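Local coordinates for protein glutamate racemase (Campylobacter jejuni, PDB 3UHF) that belongs to the aspartate/glutamate/hydantoin racemase family and holds D-glutamic acid in a pocket of its two-sheet alpha/beta fold, at residues P112-A123 against A230-E239; N162-M172 against A186-T195. One frame throughout, in Å; residues are numbered along the deposited sequence. Where two conformers were deposited one is given.

Contact 1. Residues P112-A123 against A230-E239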
loop_
_atom_site.group_PDB
_atom_site.type_symbol
_atom_site.label_atom_id
_atom_site.label_comp_id
_atom_site.label_asym_id
_atom_site.label_seq_id
_atom_site.Cartn_x
_atom_site.Cartn_y
_atom_site.Cartn_z
ATOM N N PRO A 112 16.075 -7.810 -0.809
ATOM C CA PRO A 112 14.982 -7.666 0.157
ATOM C C PRO A 112 13.647 -7.368 -0.514
ATOM O O PRO A 112 13.605 -6.635 -1.503
ATOM C CB PRO A 112 15.418 -6.463 0.999
ATOM C CG PRO A 112 16.917 -6.456 0.897
ATOM C CD PRO A 112 17.219 -6.935 -0.492
ATOM N N VAL A 113 12.579 -7.943 0.028
ATOM C CA VAL A 113 11.219 -7.674 -0.427
ATOM C C VAL A 113 10.394 -7.296 0.794
ATOM O O VAL A 113 10.342 -8.049 1.767
ATOM C CB VAL A 113 10.610 -8.900 -1.107
ATOM C CG1 VAL A 113 9.163 -8.618 -1.561
ATOM C CG2 VAL A 113 11.475 -9.334 -2.294
ATOM N N TYR A 114 9.769 -6.123 0.753
ATOM C CA TYR A 114 8.955 -5.637 1.868
ATOM C C TYR A 114 7.554 -5.324 1.380
ATOM O O TYR A 114 7.399 -4.738 0.306
ATOM C CB TYR A 114 9.555 -4.362 2.456
ATOM C CG TYR A 114 10.909 -4.583 3.099
ATOM C CD1 TYR A 114 11.018 -5.307 4.277
ATOM C CD2 TYR A 114 12.069 -4.085 2.520
ATOM C CE1 TYR A 114 12.253 -5.526 4.874
ATOM C CE2 TYR A 114 13.317 -4.299 3.112
ATOM C CZ TYR A 114 13.392 -5.018 4.285
ATOM O OH TYR A 114 14.612 -5.234 4.877
ATOM N N GLY A 115 6.554 -5.714 2.173
ATOM C CA GLY A 115 5.160 -5.366 1.923
ATOM C C GLY A 115 4.799 -4.200 2.825
ATOM O O GLY A 115 5.698 -3.588 3.424
ATOM N N VAL A 116 3.509 -3.892 2.935
ATOM C CA VAL A 116 3.065 -2.734 3.699
ATOM C C VAL A 116 2.296 -3.087 4.975
ATOM O O VAL A 116 1.899 -2.199 5.728
ATOM C CB VAL A 116 2.201 -1.786 2.838
ATOM C CG1 VAL A 116 3.065 -1.081 1.787
ATOM C CG2 VAL A 116 1.041 -2.560 2.173
ATOM N N ILE A 117 2.084 -4.372 5.228
ATOM C CA ILE A 117 1.250 -4.759 6.363
ATOM C C ILE A 117 1.992 -4.639 7.701
ATOM O O ILE A 117 1.472 -4.043 8.643
ATOM C CB ILE A 117 0.663 -6.171 6.179
ATOM C CG1 ILE A 117 -0.278 -6.166 4.967
ATOM C CG2 ILE A 117 -0.086 -6.601 7.425
ATOM C CD1 ILE A 117 -0.860 -7.520 4.620
ATOM N N ASP A 118 3.192 -5.204 7.785
ATOM C CA ASP A 118 4.003 -5.094 9.002
ATOM C C ASP A 118 4.208 -3.616 9.347
ATOM O O ASP A 118 3.992 -3.189 10.494
ATOM C CB ASP A 118 5.335 -5.815 8.796
ATOM C CG ASP A 118 6.151 -5.952 10.075
ATOM O OD1 ASP A 118 5.758 -5.383 11.118
ATOM O OD2 ASP A 118 7.202 -6.636 10.028
ATOM N N ALA A 119 4.577 -2.831 8.341
ATOM C CA ALA A 119 4.767 -1.401 8.528
ATOM C C ALA A 119 3.520 -0.705 9.070
ATOM O O ALA A 119 3.614 0.144 9.954
ATOM C CB ALA A 119 5.189 -0.763 7.209
ATOM N N GLY A 120 2.358 -1.034 8.516
ATOM C CA GLY A 120 1.115 -0.419 8.952
ATOM C C GLY A 120 0.770 -0.782 10.393
ATOM O O GLY A 120 0.284 0.042 11.164
ATOM N N VAL A 121 1.010 -2.032 10.763
ATOM C CA VAL A 121 0.824 -2.436 12.158
ATOM C C VAL A 121 1.766 -1.680 13.104
ATOM O O VAL A 121 1.339 -1.165 14.148
ATOM C CB VAL A 121 0.987 -3.959 12.314
ATOM C CG1 VAL A 121 1.028 -4.346 13.787
ATOM C CG2 VAL A 121 -0.162 -4.669 11.587
ATOM N N GLU A 122 3.041 -1.610 12.739
ATOM C CA GLU A 122 4.017 -0.854 13.522
ATOM C C GLU A 122 3.579 0.606 13.696
ATOM O O GLU A 122 3.659 1.156 14.793
ATOM C CB GLU A 122 5.404 -0.903 12.865
ATOM C CG GLU A 122 6.378 0.117 13.458
ATOM C CD GLU A 122 7.746 0.093 12.811
ATOM O OE1 GLU A 122 8.138 -0.956 12.249
ATOM O OE2 GLU A 122 8.429 1.135 12.876
ATOM N N ALA A 123 3.110 1.226 12.612
ATOM C CA ALA A 123 2.680 2.624 12.668
ATOM C C ALA A 123 1.477 2.817 13.593
ATOM O O ALA A 123 1.372 3.833 14.303
ATOM C CB ALA A 123 2.361 3.139 11.261
ATOM N N ALA A 230 3.605 4.758 6.458
ATOM C CA ALA A 230 4.064 3.694 7.352
ATOM C C ALA A 230 5.303 2.989 6.807
ATOM O O ALA A 230 6.267 2.753 7.540
ATOM C CB ALA A 230 2.948 2.679 7.600
ATOM N N ILE A 231 5.276 2.630 5.525
ATOM C CA ILE A 231 6.401 1.908 4.945
ATOM C C ILE A 231 7.640 2.814 4.880
ATOM O O ILE A 231 8.757 2.336 5.022
ATOM C CB ILE A 231 6.052 1.259 3.562
ATOM C CG1 ILE A 231 7.159 0.313 3.084
ATOM C CG2 ILE A 231 5.831 2.326 2.497
ATOM C CD1 ILE A 231 7.478 -0.832 4.023
ATOM N N VAL A 232 7.456 4.120 4.707
ATOM C CA VAL A 232 8.613 5.024 4.747
ATOM C C VAL A 232 9.347 4.917 6.093
ATOM O O VAL A 232 10.566 4.763 6.135
ATOM C CB VAL A 232 8.235 6.500 4.476
ATOM C CG1 VAL A 232 9.393 7.418 4.829
ATOM C CG2 VAL A 232 7.822 6.698 3.010
ATOM N N GLU A 233 8.602 4.973 7.192
ATOM C CA GLU A 233 9.229 4.924 8.514
ATOM C C GLU A 233 9.885 3.565 8.759
ATOM O O GLU A 233 10.971 3.468 9.331
ATOM C CB GLU A 233 8.195 5.218 9.596
ATOM C CG GLU A 233 7.575 6.597 9.467
ATOM C CD GLU A 233 8.633 7.692 9.495
ATOM O OE1 GLU A 233 9.399 7.752 10.484
ATOM O OE2 GLU A 233 8.710 8.479 8.525
ATOM N N PHE A 234 9.195 2.521 8.317
ATOM C CA PHE A 234 9.670 1.143 8.396
ATOM C C PHE A 234 11.000 0.959 7.665
ATOM O O PHE A 234 11.934 0.343 8.193
ATOM C CB PHE A 234 8.572 0.236 7.807
ATOM C CG PHE A 234 8.905 -1.237 7.789
ATOM C CD1 PHE A 234 8.388 -2.088 8.755
ATOM C CD2 PHE A 234 9.686 -1.774 6.780
ATOM C CE1 PHE A 234 8.667 -3.439 8.730
ATOM C CE2 PHE A 234 9.974 -3.124 6.753
ATOM C CZ PHE A 234 9.460 -3.960 7.728
ATOM N N LEU A 235 11.091 1.483 6.444
ATOM C CA LEU A 235 12.308 1.333 5.651
ATOM C C LEU A 235 13.507 2.049 6.258
ATOM O O LEU A 235 14.628 1.528 6.227
ATOM C CB LEU A 235 12.085 1.830 4.224
ATOM C CG LEU A 235 11.142 0.908 3.447
ATOM C CD1 LEU A 235 10.807 1.500 2.087
ATOM C CD2 LEU A 235 11.772 -0.469 3.307
ATOM N N LYS A 236 13.279 3.241 6.802
ATOM C CA LYS A 236 14.370 3.993 7.426
ATOM C C LYS A 236 14.971 3.238 8.607
ATOM O O LYS A 236 16.165 3.362 8.906
ATOM C CB LYS A 236 13.900 5.392 7.832
ATOM C CG LYS A 236 13.560 6.271 6.621
ATOM C CD LYS A 236 13.313 7.733 6.980
ATOM C CE LYS A 236 11.924 7.935 7.559
ATOM N NZ LYS A 236 11.523 9.373 7.578
ATOM N N GLU A 237 14.151 2.433 9.269
ATOM C CA GLU A 237 14.616 1.650 10.409
ATOM C C GLU A 237 15.286 0.332 10.006
ATOM O O GLU A 237 16.222 -0.118 10.660
ATOM C CB GLU A 237 13.445 1.349 11.337
ATOM C CG GLU A 237 12.779 2.575 11.915
ATOM C CD GLU A 237 11.359 2.285 12.362
ATOM O OE1 GLU A 237 10.687 3.207 12.873
ATOM O OE2 GLU A 237 10.920 1.128 12.187
ATOM N N ARG A 238 14.781 -0.290 8.943
ATOM C CA ARG A 238 15.201 -1.633 8.541
ATOM C C ARG A 238 16.414 -1.622 7.632
ATOM O O ARG A 238 17.231 -2.539 7.663
ATOM C CB ARG A 238 14.068 -2.357 7.809
ATOM C CG ARG A 238 13.319 -3.370 8.652
ATOM C CD ARG A 238 12.449 -2.691 9.680
ATOM N NE ARG A 238 11.731 -3.658 10.504
ATOM C CZ ARG A 238 10.951 -3.328 11.530
ATOM N NH1 ARG A 238 10.789 -2.052 11.861
ATOM N NH2 ARG A 238 10.335 -4.273 12.226
ATOM N N GLU A 239 16.507 -0.603 6.791
ATOM C CA GLU A 239 17.599 -0.516 5.836
ATOM C C GLU A 239 18.481 0.686 6.138
ATOM O O GLU A 239 18.127 1.548 6.943
ATOM C CB GLU A 239 17.051 -0.452 4.406
ATOM C CG GLU A 239 16.289 -1.707 3.988
ATOM C CD GLU A 239 17.199 -2.916 3.807
ATOM O OE1 GLU A 239 18.394 -2.724 3.517
ATOM O OE2 GLU A 239 16.723 -4.061 3.955
HETATM O O HOH W 1 5.908 1.798 10.138
#
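The rings of Tyr114 and Phe234 meet as an offset edge-to-face pair: Phe234 turns its edge to the face of Tyr114, centroids 5.5 Å apart and planes at 70°, with Phe234 CE2 3.5 Å from Tyr114 CD1. With CG opposite the backbone N (chi1 179°), Phe234 is carried in between Tyr114 and Asp118. At another point of its edge stands Asp118 OD2, in one of that residue's two conformers, while one face carries CD of Arg238, whose guanidinium lies over Phe234 CE1. At the edge of the tyrosine ring, in its plane, Tyr114 OH donates to Glu239 OE2 (2.6 Å), which accepts through its anti lone pair. Glu122, Glu237 and Arg238 form a salt-bridge network: Arg238 NH1 bridges Glu122 OE1 at 2.9 Å, though as a hydrogen bond this is weak and bent, and also Glu237 OE2. The two carboxylates are nearly coplanar, and with Glu122 OE2 2.6 Å from Glu237 OE2 one acid probably holds a proton; Lys126 bridges to both. Helices 117-123 and 230-238 cross at 97°, their axes 8.1 Å apart. Ala119 lies where they come close, Ala119 CB 3.6 Å from Phe234 CB, and a water donates to both Ala119 O and Ala230 O. Strand 113-114 is an outermost strand of the five-stranded parallel sheet, beside strand 89-92. Leu235 reaches that neighbour and helix 37-45, whereas Ile117 and Val121 pack on helix 148-155.

Contact 2. Residues N162-M172 against A186-T195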
loop_
_atom_site.group_PDB
_atom_site.type_symbol
_atom_site.label_atom_id
_atom_site.label_comp_id
_atom_site.label_asym_id
_atom_site.label_seq_id
_atom_site.Cartn_x
_atom_site.Cartn_y
_atom_site.Cartn_z
ATOM N N ASN A 162 -11.686 -4.271 14.986
ATOM C CA ASN A 162 -12.651 -4.648 13.969
ATOM C C ASN A 162 -11.881 -4.730 12.664
ATOM O O ASN A 162 -10.984 -3.923 12.418
ATOM C CB ASN A 162 -13.757 -3.597 13.847
ATOM C CG ASN A 162 -14.800 -3.706 14.945
ATOM O OD1 ASN A 162 -14.980 -4.767 15.543
ATOM N ND2 ASN A 162 -15.501 -2.606 15.207
ATOM N N ALA A 163 -12.210 -5.717 11.841
ATOM C CA ALA A 163 -11.601 -5.849 10.528
ATOM C C ALA A 163 -12.741 -5.942 9.521
ATOM O O ALA A 163 -13.544 -6.863 9.589
ATOM C CB ALA A 163 -10.742 -7.101 10.480
ATOM N N LEU A 164 -12.859 -4.943 8.644
ATOM C CA LEU A 164 -13.985 -4.864 7.711
ATOM C C LEU A 164 -13.509 -4.768 6.270
ATOM O O LEU A 164 -12.617 -3.980 5.954
ATOM C CB LEU A 164 -14.885 -3.657 8.012
ATOM C CG LEU A 164 -15.872 -3.706 9.181
ATOM C CD1 LEU A 164 -16.687 -2.430 9.222
ATOM C CD2 LEU A 164 -16.791 -4.904 9.072
ATOM N N ALA A 165 -14.111 -5.570 5.401
ATOM C CA ALA A 165 -13.886 -5.448 3.968
ATOM C C ALA A 165 -14.760 -4.299 3.485
ATOM O O ALA A 165 -15.960 -4.306 3.709
ATOM C CB ALA A 165 -14.269 -6.737 3.257
ATOM N N THR A 166 -14.156 -3.310 2.836
ATOM C CA THR A 166 -14.916 -2.190 2.294
ATOM C C THR A 166 -14.600 -2.141 0.802
ATOM O O THR A 166 -13.996 -1.201 0.310
ATOM C CB THR A 166 -14.545 -0.867 2.979
ATOM O OG1 THR A 166 -13.141 -0.623 2.825
ATOM C CG2 THR A 166 -14.868 -0.938 4.482
ATOM N N GLY A 167 -15.027 -3.183 0.095
ATOM C CA GLY A 167 -14.554 -3.449 -1.250
ATOM C C GLY A 167 -14.877 -2.420 -2.315
ATOM O O GLY A 167 -14.070 -2.186 -3.225
ATOM N N LEU A 168 -16.039 -1.789 -2.198
ATOM C CA LEU A 168 -16.498 -0.848 -3.218
ATOM C C LEU A 168 -15.652 0.417 -3.252
ATOM O O LEU A 168 -15.661 1.145 -4.239
ATOM C CB LEU A 168 -17.965 -0.472 -3.007
ATOM C CG LEU A 168 -18.964 -1.092 -3.986
ATOM C CD1 LEU A 168 -18.554 -0.818 -5.420
ATOM C CD2 LEU A 168 -19.073 -2.581 -3.763
ATOM N N PHE A 169 -14.925 0.688 -2.170
ATOM C CA PHE A 169 -14.079 1.874 -2.143
ATOM C C PHE A 169 -13.063 1.851 -3.289
ATOM O O PHE A 169 -12.715 2.894 -3.828
ATOM C CB PHE A 169 -13.327 2.014 -0.811
ATOM C CG PHE A 169 -14.185 2.433 0.362
ATOM C CD1 PHE A 169 -13.649 2.398 1.658
ATOM C CD2 PHE A 169 -15.482 2.878 0.193
ATOM C CE1 PHE A 169 -14.412 2.788 2.748
ATOM C CE2 PHE A 169 -16.253 3.284 1.285
ATOM C CZ PHE A 169 -15.706 3.226 2.569
ATOM N N VAL A 170 -12.590 0.662 -3.660
ATOM C CA VAL A 170 -11.585 0.550 -4.717
ATOM C C VAL A 170 -12.104 1.084 -6.061
ATOM O O VAL A 170 -11.522 2.022 -6.613
ATOM C CB VAL A 170 -11.016 -0.898 -4.858
ATOM C CG1 VAL A 170 -10.250 -1.055 -6.181
ATOM C CG2 VAL A 170 -10.130 -1.265 -3.650
ATOM N N PRO A 171 -13.203 0.511 -6.590
ATOM C CA PRO A 171 -13.668 1.066 -7.873
ATOM C C PRO A 171 -14.200 2.500 -7.778
ATOM O O PRO A 171 -14.135 3.215 -8.773
ATOM C CB PRO A 171 -14.784 0.095 -8.304
ATOM C CG PRO A 171 -15.212 -0.602 -7.056
ATOM C CD PRO A 171 -13.950 -0.705 -6.219
ATOM N N MET A 172 -14.736 2.910 -6.626
ATOM C CA MET A 172 -15.163 4.301 -6.466
ATOM C C MET A 172 -13.989 5.263 -6.628
ATOM O O MET A 172 -14.097 6.265 -7.337
ATOM C CB MET A 172 -15.872 4.520 -5.127
ATOM C CG MET A 172 -17.227 3.823 -5.102
ATOM S SD MET A 172 -18.057 3.893 -3.505
ATOM C CE MET A 172 -18.864 5.498 -3.644
ATOM N N ALA A 186 -21.923 5.007 0.764
ATOM C CA ALA A 186 -21.051 3.838 0.867
ATOM C C ALA A 186 -20.485 3.721 2.284
ATOM O O ALA A 186 -20.413 2.637 2.862
ATOM C CB ALA A 186 -19.918 3.944 -0.119
ATOM N N MET A 187 -20.070 4.851 2.830
ATOM C CA MET A 187 -19.541 4.859 4.190
ATOM C C MET A 187 -20.613 4.426 5.188
ATOM O O MET A 187 -20.335 3.636 6.105
ATOM C CB MET A 187 -18.951 6.223 4.534
ATOM C CG MET A 187 -17.688 6.504 3.751
ATOM S SD MET A 187 -16.763 7.959 4.323
ATOM C CE MET A 187 -17.945 9.260 3.962
ATOM N N GLU A 188 -21.840 4.903 4.997
ATOM C CA GLU A 188 -22.930 4.520 5.884
ATOM C C GLU A 188 -23.223 3.036 5.750
ATOM O O GLU A 188 -23.512 2.358 6.739
ATOM C CB GLU A 188 -24.179 5.365 5.629
ATOM C CG GLU A 188 -23.992 6.817 6.045
ATOM C CD GLU A 188 -25.158 7.714 5.664
ATOM O OE1 GLU A 188 -26.082 7.254 4.949
ATOM O OE2 GLU A 188 -25.140 8.894 6.076
ATOM N N TYR A 189 -23.113 2.529 4.526
ATOM C CA TYR A 189 -23.336 1.118 4.264
ATOM C C TYR A 189 -22.334 0.252 5.014
ATOM O O TYR A 189 -22.721 -0.694 5.702
ATOM C CB TYR A 189 -23.248 0.843 2.760
ATOM C CG TYR A 189 -23.295 -0.622 2.375
ATOM C CD1 TYR A 189 -24.498 -1.315 2.338
ATOM C CD2 TYR A 189 -22.134 -1.299 2.011
ATOM C CE1 TYR A 189 -24.545 -2.651 1.967
ATOM C CE2 TYR A 189 -22.170 -2.637 1.639
ATOM C CZ TYR A 189 -23.379 -3.305 1.619
ATOM O OH TYR A 189 -23.422 -4.629 1.247
ATOM N N TYR A 190 -21.050 0.561 4.882
ATOM C CA TYR A 190 -20.034 -0.270 5.518
ATOM C C TYR A 190 -19.947 -0.035 7.023
ATOM O O TYR A 190 -19.644 -0.953 7.770
ATOM C CB TYR A 190 -18.652 -0.055 4.895
ATOM C CG TYR A 190 -18.524 -0.661 3.518
ATOM C CD1 TYR A 190 -18.262 0.130 2.411
ATOM C CD2 TYR A 190 -18.704 -2.023 3.331
ATOM C CE1 TYR A 190 -18.159 -0.431 1.143
ATOM C CE2 TYR A 190 -18.607 -2.597 2.069
ATOM C CZ TYR A 190 -18.334 -1.796 0.984
ATOM O OH TYR A 190 -18.237 -2.371 -0.268
ATOM N N PHE A 191 -20.217 1.186 7.465
ATOM C CA PHE A 191 -19.879 1.553 8.842
ATOM C C PHE A 191 -21.092 1.671 9.762
ATOM O O PHE A 191 -20.989 2.158 10.886
ATOM C CB PHE A 191 -19.087 2.859 8.850
ATOM C CG PHE A 191 -17.806 2.806 8.060
ATOM C CD1 PHE A 191 -17.382 3.916 7.341
ATOM C CD2 PHE A 191 -17.014 1.661 8.044
ATOM C CE1 PHE A 191 -16.198 3.887 6.611
ATOM C CE2 PHE A 191 -15.819 1.626 7.323
ATOM C CZ PHE A 191 -15.411 2.742 6.597
ATOM N N LYS A 192 -22.253 1.241 9.278
ATOM C CA LYS A 192 -23.445 1.269 10.107
ATOM C C LYS A 192 -23.249 0.395 11.349
ATOM O O LYS A 192 -22.761 -0.732 11.258
ATOM C CB LYS A 192 -24.669 0.833 9.303
ATOM C CG LYS A 192 -25.786 1.871 9.342
ATOM C CD LYS A 192 -25.238 3.285 9.107
ATOM C CE LYS A 192 -26.205 4.360 9.605
ATOM N NZ LYS A 192 -27.579 4.211 9.040
ATOM N N ASN A 193 -23.605 0.933 12.506
ATOM C CA ASN A 193 -23.450 0.205 13.760
ATOM C C ASN A 193 -22.008 -0.233 14.012
ATOM O O ASN A 193 -21.747 -1.275 14.621
ATOM C CB ASN A 193 -24.401 -0.994 13.811
ATOM C CG ASN A 193 -25.841 -0.598 13.563
ATOM O OD1 ASN A 193 -26.537 -1.224 12.764
ATOM N ND2 ASN A 193 -26.290 0.456 14.239
ATOM N N ILE A 194 -21.066 0.562 13.524
ATOM C CA ILE A 194 -19.681 0.342 13.891
ATOM C C ILE A 194 -19.283 1.399 14.901
ATOM O O ILE A 194 -19.710 2.546 14.805
ATOM C CB ILE A 194 -18.730 0.344 12.681
ATOM C CG1 ILE A 194 -17.571 -0.600 12.951
ATOM C CG2 ILE A 194 -18.204 1.740 12.365
ATOM C CD1 ILE A 194 -16.384 -0.334 12.098
ATOM N N THR A 195 -18.503 1.006 15.900
ATOM C CA THR A 195 -18.049 1.965 16.893
ATOM C C THR A 195 -16.931 2.813 16.298
ATOM O O THR A 195 -16.182 2.342 15.442
ATOM C CB THR A 195 -17.580 1.275 18.184
ATOM O OG1 THR A 195 -16.691 0.204 17.860
ATOM C CG2 THR A 195 -18.772 0.711 18.951
#
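Tyr190 lies flat against the chain at Thr166 and presents its edge to Phe169, and these two orientations organise the contact. Thr166 CA sits over the centre of the tyrosine ring, 3.6 Å from its centroid, a CH-pi contact made by the backbone itself. CD2 of Tyr189 covers the opposite face, leaving the ring sandwiched. With CG anti to the carbonyl carbon (chi1 -73°), the ring of Tyr190 runs out along the turn, and its hydroxyl receives the N-H of Leu168 at 3.0 Å between Leu168 N and Tyr190 OH, a fairly straight bond at 160°. This bond ties the helix side chain to the type I turn from Thr166 to Phe169.

Phe169 offers its face to the edge of Tyr190, planes at 80° and centroids 5.4 Å apart, in an edge-to-face pair. It enters helix 186-191 as a knob into the hole formed by Ala186, Met187, Tyr190 and Phe191: Ala186 CB stands in plane at the ring edge, and Met187 CG approaches Phe169 CZ to 4.0 Å. Met172 SD adds a further contact to the Ala186 methyl.

Farther along, Leu164, in one of its two conformers, and Ile194 reach toward each other tip to tip, their CD1 atoms 3.6 Å apart, after the type II turn from Phe191 to Ile194 has brought the chain back toward the strand.

Strand 161-165 is an outermost strand of the four-stranded parallel sheet and pairs with strand 135-139, on which Thr166, Phe191 and Ile194 also rest. Phe169 meets Phe207 edge-to-face, while helix 211-218 receives Met187 and Phe191.

How the contacts relate
Contact 1 and contact 2 do not touch: their centres are 25 Å apart and their nearest atoms about 11 Å. Along the chain, 162-172 and 186-195 are nested within the long loop that contact 1 closes. Each contact involves an outermost strand of a different parallel sheet, 113-114 in the five-stranded one and 161-165 in the four-stranded one. Both also approach the bound D-glutamic acid. In contact 1 the side chain of Val116 comes to about 6 Å from it and packs on the pocket residue Asn95; Val170, on the same helix as Phe169 but taking no part in contact 2, touches the ligand itself and packs on Cys204 and His206.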